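Pectate lyase (Pectobacterium carotovorum, PDB 4U4B) probably depolymerises polygalacturonate and pectins, including highly methylated ones, by calcium-dependent eliminative cleavage at internal positions of the chain. Local coordinates at residues N161-N166 with N184-N189; T206-G211 with I239-F244; S121-A126 with K133-G138. All coordinates share one frame; numbering follows the deposited sequence.

Contact 1 (N161-N166 with N184-N189); sequences NATIKN and NCRIEN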
loop_
_atom_site.group_PDB
_atom_site.type_symbol
_atom_site.label_atom_id
_atom_site.label_comp_id
_atom_site.label_asym_id
_atom_site.label_seq_id
_atom_site.Cartn_x
_atom_site.Cartn_y
_atom_site.Cartn_z
ATOM N N ASN A 161 16.221 7.810 3.314
ATOM C CA ASN A 161 16.925 6.581 3.625
ATOM C C ASN A 161 16.410 5.999 4.944
ATOM O O ASN A 161 17.187 5.692 5.844
ATOM C CB ASN A 161 18.433 6.834 3.689
ATOM C CG ASN A 161 19.235 5.579 3.464
ATOM O OD1 ASN A 161 19.063 4.887 2.453
ATOM N ND2 ASN A 161 20.109 5.263 4.410
ATOM N N ALA A 162 15.088 5.897 5.064
ATOM C CA ALA A 162 14.471 5.503 6.323
ATOM C C ALA A 162 13.347 4.471 6.155
ATOM O O ALA A 162 12.863 4.212 5.042
ATOM C CB ALA A 162 13.947 6.739 7.052
ATOM N N THR A 163 12.942 3.876 7.269
ATOM C CA THR A 163 11.804 2.960 7.272
ATOM C C THR A 163 10.727 3.418 8.259
ATOM O O THR A 163 11.035 3.815 9.385
ATOM C CB THR A 163 12.257 1.524 7.616
ATOM O OG1 THR A 163 13.161 1.069 6.606
ATOM C CG2 THR A 163 11.067 0.555 7.698
ATOM N N ILE A 164 9.471 3.399 7.830
ATOM C CA ILE A 164 8.358 3.624 8.749
ATOM C C ILE A 164 7.415 2.412 8.794
ATOM O O ILE A 164 7.132 1.789 7.763
ATOM C CB ILE A 164 7.570 4.905 8.388
ATOM C CG1 ILE A 164 6.557 5.214 9.483
ATOM C CG2 ILE A 164 6.892 4.798 7.030
ATOM C CD1 ILE A 164 6.045 6.599 9.433
ATOM N N LYS A 165 6.955 2.077 9.997
ATOM C CA LYS A 165 6.101 0.913 10.227
ATOM C C LYS A 165 4.837 1.258 11.008
ATOM O O LYS A 165 4.873 2.092 11.909
ATOM C CB LYS A 165 6.864 -0.167 11.008
ATOM C CG LYS A 165 8.139 -0.676 10.360
ATOM C CD LYS A 165 8.641 -1.942 11.068
ATOM C CE LYS A 165 8.775 -1.743 12.546
ATOM N NZ LYS A 165 9.704 -2.774 13.111
ATOM N N ASN A 166 3.736 0.595 10.665
ATOM C CA ASN A 166 2.523 0.582 11.488
ATOM C C ASN A 166 1.906 1.957 11.732
ATOM O O ASN A 166 1.924 2.474 12.860
ATOM C CB ASN A 166 2.824 -0.089 12.835
ATOM C CG ASN A 166 3.527 -1.417 12.668
ATOM O OD1 ASN A 166 3.190 -2.191 11.772
ATOM N ND2 ASN A 166 4.521 -1.680 13.505
ATOM N N ASN A 184 16.927 5.014 0.018
ATOM C CA ASN A 184 15.958 3.939 -0.021
ATOM C C ASN A 184 14.954 4.102 1.105
ATOM O O ASN A 184 15.328 4.412 2.230
ATOM C CB ASN A 184 16.670 2.595 0.072
ATOM C CG ASN A 184 17.787 2.473 -0.940
ATOM O OD1 ASN A 184 17.589 2.748 -2.126
ATOM N ND2 ASN A 184 18.972 2.105 -0.478
ATOM N N CYS A 185 13.677 3.908 0.801
ATOM C CA CYS A 185 12.633 4.076 1.807
ATOM C C CYS A 185 11.760 2.831 1.908
ATOM O O CYS A 185 11.345 2.274 0.896
ATOM C CB CYS A 185 11.766 5.290 1.483
ATOM S SG CYS A 185 12.711 6.819 1.264
ATOM N N ARG A 186 11.475 2.401 3.126
ATOM C CA ARG A 186 10.641 1.214 3.316
ATOM C C ARG A 186 9.393 1.625 4.095
ATOM O O ARG A 186 9.482 2.299 5.118
ATOM C CB ARG A 186 11.429 0.114 4.022
ATOM C CG ARG A 186 10.800 -1.266 3.982
ATOM C CD ARG A 186 11.842 -2.331 4.241
ATOM N NE ARG A 186 11.223 -3.599 4.624
ATOM C CZ ARG A 186 11.277 -4.715 3.903
ATOM N NH1 ARG A 186 11.942 -4.736 2.753
ATOM N NH2 ARG A 186 10.675 -5.815 4.344
ATOM N N ILE A 187 8.229 1.286 3.559
ATOM C CA ILE A 187 6.968 1.709 4.149
ATOM C C ILE A 187 6.128 0.468 4.443
ATOM O O ILE A 187 5.519 -0.123 3.540
ATOM C CB ILE A 187 6.219 2.673 3.221
ATOM C CG1 ILE A 187 7.101 3.876 2.870
ATOM C CG2 ILE A 187 4.896 3.108 3.832
ATOM C CD1 ILE A 187 6.486 4.792 1.862
ATOM N N GLU A 188 6.116 0.075 5.716
ATOM C CA GLU A 188 5.553 -1.217 6.118
ATOM C C GLU A 188 4.265 -1.071 6.910
ATOM O O GLU A 188 4.197 -0.293 7.851
ATOM C CB GLU A 188 6.569 -2.012 6.937
ATOM C CG GLU A 188 7.995 -1.999 6.373
ATOM C CD GLU A 188 8.991 -2.774 7.251
ATOM O OE1 GLU A 188 8.596 -3.303 8.322
ATOM O OE2 GLU A 188 10.170 -2.873 6.851
ATOM N N ASN A 189 3.249 -1.828 6.509
ATOM C CA ASN A 189 1.963 -1.847 7.208
ATOM C C ASN A 189 1.425 -0.445 7.486
ATOM O O ASN A 189 1.211 -0.046 8.626
ATOM C CB ASN A 189 2.095 -2.636 8.501
ATOM C CG ASN A 189 0.777 -2.821 9.203
ATOM O OD1 ASN A 189 -0.286 -2.748 8.589
ATOM N ND2 ASN A 189 0.836 -3.051 10.504
#
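The side-chain oxygen of Asn166 is gripped twice: Asn189 ND2 donates to Asn166 OD1 over 2.8 Å, and Ser40 OG hydrogen-bonds to the same oxygen. The two amides do not stack flat. Their planes stand 73° apart, and the donor is tilted from the carbonyl plane it serves. Asn189 reaches across because its CG is anti to the backbone N (chi1 -174°), while its OD1 is taken up by Ser38 and Asn166 ND2 by Asp136 OD1, which together fix the turn of both amides.

Both asparagines sit where the chain rounds a corner, and their positive phi angles mark the bend. The parallel register sets Asn166 opposite Asn189 on successive coils of the right-handed parallel beta-helix of pectate lyases, in which asparagines at equivalent turns form a hydrogen-bonded asparagine ladder. Between the corners, strands 163-165 and 185-188 run parallel at 5°, with Glu188 N bonding to Ile164 O at 2.9 Å and Asn166 N to Glu188 O at 3.0 Å.

One face of this ribbon carries a polar cluster. Arg186 NE meets Glu188 OE2 at 2.6 Å in a salt bridge whose acceptor lies in the guanidinium plane, and the methyl CG2 of Thr163 packs 3.6 Å from Glu188 OE2. Lys165 lies alongside Glu188, its CD 3.1 Å from OE1 of that residue; its NZ is 4.9 Å from the same OE1, so any attraction between the charges is probably modest. On the buried face, Ile164 CG2 touches Ile187 CG2 at 4.1 Å, and both isoleucines also touch Leu159 of strand 157-160.

Contact 2 (T206-G211 with I239-F244); sequences TMTIVG and IVQGNF. Unlike the reference sequence in segment 239-244: Asn243 (reference Lys).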
loop_
_atom_site.group_PDB
_atom_site.type_symbol
_atom_site.label_atom_id
_atom_site.label_comp_id
_atom_site.label_asym_id
_atom_site.label_seq_id
_atom_site.Cartn_x
_atom_site.Cartn_y
_atom_site.Cartn_z
ATOM N N THR A 206 15.208 3.512 -4.183
ATOM C CA THR A 206 14.225 2.424 -4.118
ATOM C C THR A 206 13.235 2.641 -2.981
ATOM O O THR A 206 13.622 2.714 -1.805
ATOM C CB THR A 206 14.889 1.044 -3.921
ATOM O OG1 THR A 206 15.785 0.777 -5.001
ATOM C CG2 THR A 206 13.836 -0.058 -3.855
ATOM N N MET A 207 11.957 2.747 -3.339
ATOM C CA MET A 207 10.869 2.811 -2.366
ATOM C C MET A 207 10.149 1.462 -2.351
ATOM O O MET A 207 9.704 0.956 -3.400
ATOM C CB MET A 207 9.897 3.949 -2.700
ATOM C CG MET A 207 8.790 4.226 -1.652
ATOM S SD MET A 207 7.593 5.442 -2.286
ATOM C CE MET A 207 7.491 6.624 -0.964
ATOM N N THR A 208 10.036 0.877 -1.164
ATOM C CA THR A 208 9.422 -0.439 -1.022
ATOM C C THR A 208 8.185 -0.358 -0.155
ATOM O O THR A 208 8.245 0.111 0.982
ATOM C CB THR A 208 10.411 -1.459 -0.419
ATOM O OG1 THR A 208 11.579 -1.510 -1.242
ATOM C CG2 THR A 208 9.783 -2.881 -0.333
ATOM N N ILE A 209 7.068 -0.819 -0.708
ATOM C CA ILE A 209 5.799 -0.896 -0.003
ATOM C C ILE A 209 5.568 -2.333 0.441
ATOM O O ILE A 209 5.496 -3.229 -0.400
ATOM C CB ILE A 209 4.627 -0.452 -0.887
ATOM C CG1 ILE A 209 4.956 0.879 -1.583
ATOM C CG2 ILE A 209 3.328 -0.382 -0.084
ATOM C CD1 ILE A 209 5.149 2.044 -0.632
ATOM N N VAL A 210 5.491 -2.549 1.751
ATOM C CA VAL A 210 5.339 -3.898 2.285
ATOM C C VAL A 210 3.992 -4.030 2.962
ATOM O O VAL A 210 3.799 -3.534 4.074
ATOM C CB VAL A 210 6.445 -4.259 3.307
ATOM C CG1 VAL A 210 6.442 -5.779 3.583
ATOM C CG2 VAL A 210 7.815 -3.813 2.812
ATOM N N GLY A 211 3.067 -4.712 2.294
ATOM C CA GLY A 211 1.695 -4.782 2.758
ATOM C C GLY A 211 1.079 -3.396 2.867
ATOM O O GLY A 211 1.495 -2.465 2.180
ATOM N N ILE A 239 9.054 -0.881 -5.370
ATOM C CA ILE A 239 8.785 -2.294 -5.158
ATOM C C ILE A 239 7.532 -2.451 -4.320
ATOM O O ILE A 239 7.437 -1.917 -3.219
ATOM C CB ILE A 239 9.949 -3.013 -4.448
ATOM C CG1 ILE A 239 11.220 -2.951 -5.304
ATOM C CG2 ILE A 239 9.570 -4.462 -4.139
ATOM C CD1 ILE A 239 12.435 -3.565 -4.625
ATOM N N VAL A 240 6.567 -3.187 -4.855
ATOM C CA VAL A 240 5.310 -3.411 -4.177
ATOM C C VAL A 240 5.277 -4.869 -3.762
ATOM O O VAL A 240 5.318 -5.751 -4.623
ATOM C CB VAL A 240 4.114 -3.069 -5.090
ATOM C CG1 VAL A 240 2.787 -3.285 -4.374
ATOM C CG2 VAL A 240 4.244 -1.645 -5.594
ATOM N N GLN A 241 5.227 -5.130 -2.457
ATOM C CA GLN A 241 5.204 -6.518 -1.979
ATOM C C GLN A 241 4.308 -6.706 -0.759
ATOM O O GLN A 241 3.740 -5.745 -0.233
ATOM C CB GLN A 241 6.619 -6.991 -1.652
ATOM C CG GLN A 241 7.189 -6.320 -0.441
ATOM C CD GLN A 241 8.662 -6.580 -0.290
ATOM O OE1 GLN A 241 9.096 -7.235 0.663
ATOM N NE2 GLN A 241 9.446 -6.079 -1.234
ATOM N N GLY A 242 4.177 -7.952 -0.312
ATOM C CA GLY A 242 3.347 -8.242 0.839
ATOM C C GLY A 242 1.860 -8.064 0.569
ATOM O O GLY A 242 1.076 -7.882 1.492
ATOM N N ASN A 243 1.465 -8.110 -0.701
ATOM C CA ASN A 243 0.052 -8.024 -1.067
ATOM C C ASN A 243 -0.593 -6.714 -0.594
ATOM O O ASN A 243 -1.739 -6.698 -0.122
ATOM C CB ASN A 243 -0.724 -9.239 -0.518
ATOM C CG ASN A 243 -2.060 -9.459 -1.229
ATOM O OD1 ASN A 243 -2.263 -8.990 -2.359
ATOM N ND2 ASN A 243 -2.971 -10.175 -0.575
ATOM N N PHE A 244 0.161 -5.621 -0.739
ATOM C CA PHE A 244 -0.369 -4.257 -0.662
ATOM C C PHE A 244 -1.740 -4.225 -1.310
ATOM O O PHE A 244 -1.912 -4.735 -2.417
ATOM C CB PHE A 244 0.592 -3.276 -1.355
ATOM C CG PHE A 244 0.119 -1.838 -1.367
ATOM C CD1 PHE A 244 -0.202 -1.187 -0.187
ATOM C CD2 PHE A 244 0.050 -1.122 -2.563
ATOM C CE1 PHE A 244 -0.603 0.153 -0.189
ATOM C CE2 PHE A 244 -0.355 0.205 -2.578
ATOM C CZ PHE A 244 -0.680 0.845 -1.386
#
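Ile209 lays its CG2 methyl over one face of the Phe244 ring, 3.8 Å from the centroid and displaced toward the rim, a CH-pi contact in the interior. The closest ring atom is Phe244 CD1, 3.6 Å from Ile209 CG2, and the same CD1 comes within 3.2 Å of Gly211 O, which approaches the ring obliquely. With CG1 of Ile209 anti to the carbonyl carbon (chi1 -48°), the CG2 branch lies anti to the backbone N and is carried to the ring.

The other face of the strand pair is a mixed row. Thr208 and Ile239 lie side by side, and the CG2 of Thr208 meets Gln241 NE2 at 3.3 Å, crossed by the extended glutamine; CG of that residue runs alongside Val210. Farther out, Thr206 CG2 touches Ile239 CD1 at 3.9 Å.

What sets these side chains in register is a parallel ladder. Ile239 N bonds to Met207 O, Ile209 N to Ile239 O, and Gln241 N to Ile209 O, each nearly straight. The last bond, Gly211 N to Gln241 O at 2.8 Å, closes the ladder where the two chains leave their strands. Beyond it, the positive phi angles of Gly242 and Asn243 turn the chain so that Phe244 swings back toward Gly211, and Asn243 is held through its backbone N by Ser273 OG and through OD1 by Thr275 OG1.

In the beta-helix, strand 206-210 is flanked on its other edge by strand 185-192, and strand 236-241 by strand 267-271, while Leu229 and Val228 of strand 227-231 face the buried side chains of Ile209, Val240 and Phe244.

Contact 3 (S121-A126 with K133-G138); sequences SPECKA and KTVDCG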
loop_
_atom_site.group_PDB
_atom_site.type_symbol
_atom_site.label_atom_id
_atom_site.label_comp_id
_atom_site.label_asym_id
_atom_site.label_seq_id
_atom_site.Cartn_x
_atom_site.Cartn_y
_atom_site.Cartn_z
ATOM N N SER A 121 7.026 5.563 18.264
ATOM C CA SER A 121 8.235 6.356 18.221
ATOM C C SER A 121 7.867 7.821 18.446
ATOM O O SER A 121 6.864 8.303 17.903
ATOM C CB SER A 121 8.950 6.177 16.886
ATOM O OG SER A 121 9.903 7.209 16.692
ATOM N N PRO A 122 8.650 8.522 19.278
ATOM C CA PRO A 122 8.416 9.950 19.522
ATOM C C PRO A 122 8.428 10.728 18.213
ATOM O O PRO A 122 7.719 11.721 18.052
ATOM C CB PRO A 122 9.593 10.351 20.419
ATOM C CG PRO A 122 9.981 9.098 21.094
ATOM C CD PRO A 122 9.769 8.004 20.081
ATOM N N GLU A 123 9.209 10.249 17.256
ATOM C CA GLU A 123 9.347 10.955 15.995
ATOM C C GLU A 123 8.137 10.807 15.061
ATOM O O GLU A 123 8.074 11.477 14.030
ATOM C CB GLU A 123 10.615 10.499 15.288
ATOM C CG GLU A 123 11.864 10.730 16.127
ATOM C CD GLU A 123 13.106 10.720 15.290
ATOM O OE1 GLU A 123 13.708 11.796 15.103
ATOM O OE2 GLU A 123 13.470 9.641 14.798
ATOM N N CYS A 124 7.181 9.953 15.419
ATOM C CA CYS A 124 5.970 9.808 14.609
ATOM C C CYS A 124 5.019 10.969 14.826
ATOM O O CYS A 124 4.176 10.908 15.724
ATOM C CB CYS A 124 5.241 8.491 14.922
ATOM S SG CYS A 124 6.084 7.035 14.321
ATOM N N LYS A 125 5.154 12.010 14.000
ATOM C CA LYS A 125 4.322 13.208 14.079
ATOM C C LYS A 125 3.940 13.653 12.680
ATOM O O LYS A 125 4.671 13.410 11.717
ATOM C CB LYS A 125 5.054 14.350 14.799
ATOM C CG LYS A 125 5.551 14.022 16.200
ATOM C CD LYS A 125 6.355 15.182 16.804
ATOM C CE LYS A 125 5.495 16.431 17.017
ATOM N NZ LYS A 125 4.287 16.197 17.881
ATOM N N ALA A 126 2.797 14.310 12.552
ATOM C CA ALA A 126 2.408 14.846 11.253
ATOM C C ALA A 126 3.443 15.852 10.742
ATOM O O ALA A 126 3.769 16.808 11.437
ATOM C CB ALA A 126 1.041 15.491 11.337
ATOM N N LYS A 133 16.890 5.983 9.663
ATOM C CA LYS A 133 16.483 5.078 10.745
ATOM C C LYS A 133 15.136 4.438 10.485
ATOM O O LYS A 133 14.475 4.728 9.485
ATOM C CB LYS A 133 16.426 5.811 12.088
ATOM C CG LYS A 133 15.458 6.981 12.113
ATOM C CD LYS A 133 15.660 7.847 13.365
ATOM C CE LYS A 133 15.280 7.110 14.640
ATOM N NZ LYS A 133 15.800 7.791 15.871
ATOM N N THR A 134 14.747 3.570 11.412
ATOM C CA THR A 134 13.458 2.902 11.402
ATOM C C THR A 134 12.572 3.462 12.509
ATOM O O THR A 134 12.960 3.438 13.688
ATOM C CB THR A 134 13.630 1.378 11.610
ATOM O OG1 THR A 134 14.350 0.829 10.507
ATOM C CG2 THR A 134 12.290 0.685 11.733
ATOM N N VAL A 135 11.389 3.967 12.156
ATOM C CA VAL A 135 10.416 4.308 13.194
ATOM C C VAL A 135 9.171 3.414 13.129
ATOM O O VAL A 135 8.647 3.092 12.052
ATOM C CB VAL A 135 9.986 5.793 13.139
ATOM C CG1 VAL A 135 11.161 6.705 13.543
ATOM C CG2 VAL A 135 9.444 6.165 11.769
ATOM N N ASP A 136 8.729 3.003 14.310
ATOM C CA ASP A 136 7.507 2.231 14.502
ATOM C C ASP A 136 6.454 3.171 15.084
ATOM O O ASP A 136 6.619 3.680 16.192
ATOM C CB ASP A 136 7.785 1.038 15.432
ATOM C CG ASP A 136 6.585 0.118 15.607
ATOM O OD1 ASP A 136 5.437 0.513 15.305
ATOM O OD2 ASP A 136 6.805 -1.018 16.083
ATOM N N CYS A 137 5.386 3.432 14.340
ATOM C CA CYS A 137 4.395 4.403 14.794
ATOM C C CYS A 137 3.291 3.766 15.653
ATOM O O CYS A 137 2.382 4.459 16.119
ATOM C CB CYS A 137 3.792 5.140 13.596
ATOM S SG CYS A 137 4.977 6.219 12.784
ATOM N N GLY A 138 3.381 2.456 15.872
ATOM C CA GLY A 138 2.548 1.797 16.869
ATOM C C GLY A 138 1.051 1.904 16.638
ATOM O O GLY A 138 0.267 1.832 17.583
#
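Cys124 reaches Cys137 from the first atom of its side chain. Its CB lies 3.1 Å from the SG of Cys137, and its own SG closes the covalent bond at 2.1 Å, with a chi3 of -87°, close to the perpendicular geometry of a relaxed disulfide. Cys124 SG also passes 4.3 Å from Val135 CB, so the bridge rests against the apolar side of strand 134-136.

A backbone bond and a salt bridge join the same two segments, all through residues that precede the two cysteines. Ser121 N donates to Asp136 O at 2.8 Å in a nearly straight bond, and Ser121 CB packs against the same carbonyl. With OG anti to the backbone N (chi1 164°), the hydroxyl faces Val135 CG1 at 3.4 Å while accepting from Glu123 N, an ST turn. Farther along, the carboxylate of Glu123 crosses the end of Lys133, its OE2 meeting NZ of that lysine at 3.2 Å in a salt bridge.

Asp136 turns its carboxylate elsewhere: OD1 accepts from Gly138 N, an Asx turn, and OD2 pairs with Lys118. The whole is a type I beta turn, Ser121 to Cys124, tied by a disulfide along the edge of strand 134-136 away from strand 163-165, at the end of the parallel beta-helix, in the loop leading to strand 128-131.

The three contacts climb one flank of the beta-helix in steps. Contact 3 and contact 1 have centres about 10 Å apart, joined where Thr163 O meets Val135 N at 2.8 Å; contacts 1 and 2, their centres also about 10 Å apart, are joined where Cys185 O meets Thr208 N at 2.8 Å and where Ile187 CD1 packs on Met207 CE. Contacts 2 and 3 are about 19 Å apart between centres and do not touch. The calcium site lies nearer contact 2: the side chain of Phe244 is about 7 Å from that of the calcium ligand Ile195 and about 10 Å from that of Asn216, whereas Ile187 of contact 1 is about 11 Å from Ile195, side chain to side chain.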